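Local atomic coordinates of PncC family amidohydrolase (PDB entry 6L19), a protein that belongs to the competence/damage-inducible (PncC) family and probably hydrolyses the amide of nicotinamide mononucleotide. Residues Ser21-Leu26 / Ala164-Glu169. The protein carries 3 engineered substitutions. Residues are numbered along the deposited sequence; the frame is centred on the assembly and turned at random.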
# COMPACT_ATOMS: atom_id res chain seq x y z
N SER A 21 20.63 0.17 1.30
CA SER A 21 22.00 0.41 0.86
C SER A 21 22.32 -0.40 -0.41
O SER A 21 22.93 0.13 -1.34
CB SER A 21 22.96 0.10 2.01
OG SER A 21 24.19 -0.42 1.54
N LYS A 22 21.88 -1.67 -0.48
CA LYS A 22 22.06 -2.43 -1.72
C LYS A 22 21.40 -1.74 -2.91
O LYS A 22 21.98 -1.67 -3.99
CB LYS A 22 21.49 -3.84 -1.57
CG LYS A 22 22.34 -4.81 -0.77
CD LYS A 22 23.45 -5.39 -1.60
CE LYS A 22 24.39 -6.21 -0.74
NZ LYS A 22 25.27 -7.08 -1.57
N LEU A 23 20.18 -1.21 -2.72
CA LEU A 23 19.44 -0.63 -3.83
C LEU A 23 20.01 0.73 -4.24
O LEU A 23 20.21 1.00 -5.43
CB LEU A 23 17.96 -0.49 -3.46
CG LEU A 23 17.21 -1.81 -3.22
CD1 LEU A 23 15.84 -1.56 -2.58
CD2 LEU A 23 17.07 -2.61 -4.51
N THR A 24 20.23 1.62 -3.26
CA THR A 24 20.72 2.95 -3.61
C THR A 24 22.12 2.88 -4.22
O THR A 24 22.46 3.73 -5.05
CB THR A 24 20.72 3.88 -2.39
OG1 THR A 24 21.51 3.32 -1.34
CG2 THR A 24 19.30 4.13 -1.91
N ASP A 25 22.92 1.87 -3.86
CA ASP A 25 24.24 1.73 -4.47
C ASP A 25 24.16 1.69 -6.00
O ASP A 25 25.04 2.23 -6.69
CB ASP A 25 24.93 0.46 -3.95
CG ASP A 25 25.62 0.66 -2.60
OD1 ASP A 25 25.68 1.81 -2.10
OD2 ASP A 25 26.11 -0.34 -2.02
N LEU A 26 23.12 1.07 -6.55
CA LEU A 26 22.97 0.90 -7.99
C LEU A 26 21.83 1.73 -8.56
O LEU A 26 21.42 1.50 -9.70
CB LEU A 26 22.78 -0.58 -8.32
CG LEU A 26 24.07 -1.40 -8.19
CD1 LEU A 26 23.86 -2.91 -8.21
CD2 LEU A 26 25.01 -1.00 -9.31
N ALA A 164 18.93 -11.59 -0.03
CA ALA A 164 19.76 -12.74 -0.39
C ALA A 164 20.08 -12.75 -1.88
O ALA A 164 21.23 -13.01 -2.28
CB ALA A 164 19.05 -14.04 -0.01
N ALA A 165 19.08 -12.51 -2.73
CA ALA A 165 19.28 -12.47 -4.18
C ALA A 165 20.30 -11.41 -4.59
O ALA A 165 20.91 -11.54 -5.65
CB ALA A 165 17.95 -12.20 -4.88
N LEU A 166 20.49 -10.37 -3.78
CA LEU A 166 21.39 -9.28 -4.12
C LEU A 166 22.71 -9.35 -3.34
O LEU A 166 23.42 -8.35 -3.23
CB LEU A 166 20.71 -7.94 -3.86
CG LEU A 166 19.41 -7.64 -4.61
CD1 LEU A 166 18.80 -6.34 -4.11
CD2 LEU A 166 19.69 -7.54 -6.09
N SER A 167 23.05 -10.52 -2.80
CA SER A 167 24.17 -10.66 -1.88
C SER A 167 25.40 -11.19 -2.59
O SER A 167 25.30 -12.08 -3.45
CB SER A 167 23.81 -11.61 -0.73
OG SER A 167 24.97 -12.23 -0.19
N ASP A 168 26.57 -10.67 -2.21
CA ASP A 168 27.85 -11.18 -2.71
C ASP A 168 28.09 -12.64 -2.33
O ASP A 168 28.90 -13.31 -2.97
CB ASP A 168 28.99 -10.30 -2.19
CG ASP A 168 29.11 -10.33 -0.68
OD1 ASP A 168 28.81 -9.30 -0.03
OD2 ASP A 168 29.51 -11.39 -0.13
N GLU A 169 27.40 -13.14 -1.29
CA GLU A 169 27.62 -14.49 -0.80
C GLU A 169 26.84 -15.54 -1.58
O GLU A 169 27.02 -16.73 -1.32
CB GLU A 169 27.23 -14.57 0.68
CG GLU A 169 28.02 -13.63 1.59
CD GLU A 169 29.54 -13.81 1.47
OE1 GLU A 169 30.00 -14.95 1.21
OE2 GLU A 169 30.27 -12.81 1.62
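Lys-22 NZ gives a hydrogen bond to the backbone O of Leu-166 at 2.8 Å, an example of how a lysine can hold a carbonyl where a helix gives way to loop. Leu-166 is the first residue after helix 147-165 to leave helical backbone angles. The donor arrives at a C=O...N angle of 144°, tilted 17° from the carbonyl plane. To reach it, the lysine chain bends at chi2 (-81°) and then runs extended, which lays CD and CE alongside the same oxygen, each 3.4 Å from Leu-166 O. Beside this polar link CD1 of Leu-166 meets Leu-23 CD2 at 4.1 Å, the two side chains crossing at about a right angle. Leu-23 is buried and also packs on Leu-28 and Phe-54, so this single van der Waals contact puts the end of helix 147-165 next to that apolar group. Further along, Ser-167 OG accepts from Glu-169 N at 2.8 Å, an ST turn. Asp-168 OD1 stays 4.5 Å from Lys-22 NZ, beyond a salt bridge, and Asp-168 is poorly ordered, so this distance is uncertain. Within this contact, then, the hydrogen bond of the ammonium group goes to a neutral carbonyl, with the carboxylate probably adding a modest long-range attraction.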